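Uncharacterized protein Atu2452 (Agrobacterium tumefaciens, PDB 2R8B) is of unknown function but belongs to the dienelactone hydrolase family and is probably an alpha/beta-hydrolase-fold esterase or related hydrolase. Local coordinates at residues R190-A195 / E222-P227. Numbering follows the deposited sequence.
Sequences RVLITA and ETVWHP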
loop_
_atom_site.group_PDB
_atom_site.type_symbol
_atom_site.label_atom_id
_atom_site.label_comp_id
_atom_site.label_asym_id
_atom_site.label_seq_id
_atom_site.Cartn_x
_atom_site.Cartn_y
_atom_site.Cartn_z
ATOM N N ARG A 190 -5.522 -10.971 -3.024
ATOM C CA ARG A 190 -4.787 -11.548 -1.923
ATOM C C ARG A 190 -4.200 -10.405 -1.155
ATOM O O ARG A 190 -3.501 -9.551 -1.758
ATOM C CB ARG A 190 -3.678 -12.449 -2.428
ATOM C CG ARG A 190 -4.220 -13.780 -2.897
ATOM C CD ARG A 190 -3.187 -14.689 -3.503
ATOM N NE ARG A 190 -2.197 -15.230 -2.557
ATOM C CZ ARG A 190 -0.869 -15.011 -2.636
ATOM N NH1 ARG A 190 -0.354 -14.230 -3.590
ATOM N NH2 ARG A 190 -0.038 -15.564 -1.756
ATOM N N VAL A 191 -4.462 -10.369 0.153
ATOM C CA VAL A 191 -3.725 -9.442 0.981
ATOM C C VAL A 191 -2.941 -9.992 2.169
ATOM O O VAL A 191 -3.382 -10.924 2.880
ATOM C CB VAL A 191 -4.510 -8.107 1.309
ATOM C CG1 VAL A 191 -5.887 -8.079 0.694
ATOM C CG2 VAL A 191 -4.459 -7.756 2.753
ATOM N N LEU A 192 -1.764 -9.378 2.347
ATOM C CA LEU A 192 -0.876 -9.659 3.473
ATOM C C LEU A 192 -0.780 -8.476 4.429
ATOM O O LEU A 192 -0.396 -7.377 4.026
ATOM C CB LEU A 192 0.524 -9.976 2.961
ATOM C CG LEU A 192 1.545 -10.145 4.078
ATOM C CD1 LEU A 192 1.092 -11.172 5.041
ATOM C CD2 LEU A 192 2.854 -10.544 3.525
ATOM N N ILE A 193 -1.112 -8.690 5.691
ATOM C CA ILE A 193 -0.854 -7.679 6.700
ATOM C C ILE A 193 0.276 -8.152 7.605
ATOM O O ILE A 193 0.265 -9.309 8.076
ATOM C CB ILE A 193 -2.082 -7.385 7.508
ATOM C CG1 ILE A 193 -3.227 -6.980 6.569
ATOM C CG2 ILE A 193 -1.798 -6.221 8.442
ATOM C CD1 ILE A 193 -4.650 -7.156 7.126
ATOM N N THR A 194 1.259 -7.285 7.833
ATOM C CA THR A 194 2.318 -7.589 8.764
ATOM C C THR A 194 2.203 -6.572 9.869
ATOM O O THR A 194 1.958 -5.379 9.634
ATOM C CB THR A 194 3.715 -7.427 8.115
ATOM O OG1 THR A 194 3.982 -6.029 7.920
ATOM C CG2 THR A 194 3.827 -8.146 6.729
ATOM N N ALA A 195 2.393 -7.007 11.095
ATOM C CA ALA A 195 2.115 -6.113 12.201
ATOM C C ALA A 195 2.866 -6.413 13.517
ATOM O O ALA A 195 3.351 -7.523 13.755
ATOM C CB ALA A 195 0.623 -6.044 12.424
ATOM N N GLU A 222 -4.117 -12.525 5.046
ATOM C CA GLU A 222 -3.275 -13.217 5.988
ATOM C C GLU A 222 -2.611 -12.162 6.826
ATOM O O GLU A 222 -2.141 -11.170 6.280
ATOM C CB GLU A 222 -2.225 -13.971 5.238
ATOM C CG GLU A 222 -1.278 -14.687 6.127
ATOM C CD GLU A 222 -0.286 -15.578 5.349
ATOM O OE1 GLU A 222 0.221 -16.555 5.979
ATOM O OE2 GLU A 222 -0.034 -15.317 4.121
ATOM N N THR A 223 -2.555 -12.347 8.138
ATOM C CA THR A 223 -1.796 -11.421 8.962
ATOM C C THR A 223 -0.639 -12.156 9.590
ATOM O O THR A 223 -0.820 -13.249 10.095
ATOM C CB THR A 223 -2.629 -10.823 10.061
ATOM O OG1 THR A 223 -3.864 -10.382 9.503
ATOM C CG2 THR A 223 -1.919 -9.607 10.661
ATOM N N VAL A 224 0.554 -11.582 9.511
ATOM C CA VAL A 224 1.720 -12.158 10.142
ATOM C C VAL A 224 2.095 -11.190 11.254
ATOM O O VAL A 224 2.279 -10.016 11.001
ATOM C CB VAL A 224 2.852 -12.375 9.087
ATOM C CG1 VAL A 224 4.189 -12.700 9.750
ATOM C CG2 VAL A 224 2.450 -13.498 8.066
ATOM N N TRP A 225 2.120 -11.653 12.494
ATOM C CA TRP A 225 2.435 -10.802 13.635
ATOM C C TRP A 225 3.874 -10.964 14.069
ATOM O O TRP A 225 4.517 -11.916 13.720
ATOM C CB TRP A 225 1.558 -11.180 14.812
ATOM C CG TRP A 225 0.094 -10.917 14.601
ATOM C CD1 TRP A 225 -0.862 -11.809 14.142
ATOM C CD2 TRP A 225 -0.595 -9.692 14.863
ATOM N NE1 TRP A 225 -2.113 -11.198 14.110
ATOM C CE2 TRP A 225 -1.970 -9.894 14.525
ATOM C CE3 TRP A 225 -0.191 -8.445 15.337
ATOM C CZ2 TRP A 225 -2.941 -8.875 14.650
ATOM C CZ3 TRP A 225 -1.132 -7.432 15.435
ATOM C CH2 TRP A 225 -2.516 -7.661 15.108
ATOM N N HIS A 226 4.400 -10.023 14.824
ATOM C CA HIS A 226 5.594 -10.295 15.599
ATOM C C HIS A 226 5.369 -9.615 16.924
ATOM O O HIS A 226 4.555 -8.674 16.975
ATOM C CB HIS A 226 6.894 -9.847 14.892
ATOM C CG HIS A 226 6.988 -8.377 14.589
ATOM N ND1 HIS A 226 7.363 -7.439 15.529
ATOM C CD2 HIS A 226 6.814 -7.693 13.429
ATOM C CE1 HIS A 226 7.410 -6.244 14.966
ATOM N NE2 HIS A 226 7.078 -6.368 13.692
ATOM N N PRO A 227 6.087 -10.043 17.991
ATOM C CA PRO A 227 5.989 -9.236 19.231
ATOM C C PRO A 227 6.679 -7.943 18.808
ATOM O O PRO A 227 7.115 -7.835 17.636
ATOM C CB PRO A 227 6.840 -10.002 20.232
ATOM C CG PRO A 227 7.736 -10.916 19.396
ATOM C CD PRO A 227 7.094 -11.124 18.067
#
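With CG anti to the carbonyl carbon (chi1 -65°) and the ring turned by chi2 94°, Trp225 sets CZ3 obliquely 3.8 Å from CB of Ala195. In His226, CG sits between the backbone N and the carbonyl carbon (chi1 61°). That turn lays one face of the imidazole over O of Ala195, which sits toward the ring's rim, 3.5 Å from CD2. The same oxygen accepts a hydrogen bond from the backbone N of His226 at 2.9 Å. It is the last of five backbone hydrogen bonds that pair 190-195 with 222-226 as parallel strands. In Ile193, N donates to O of Glu222 and O accepts from N of Val224, both at 2.7 Å. CG2 of Thr223 rests 3.9 Å from CB of Ile193; helix 204-217 packs on both and on Trp225. On the other face, CD1 of Leu192 meets CG2 of Val224 at 4.1 Å. There Thr194 OG1 is hydrogen-bonded to Glu236 OE2, and His226 NE2 bonds weakly to Glu236 OE1 and Glu231 O. The pair closes a beta-alpha-beta unit at the sheet edge. Ala195 lies near, without touching, a probable Ser149-His230-Asp199 triad. Backbone hydrogen bonds thus carry most of the pairing, with modest apolar contacts on both faces.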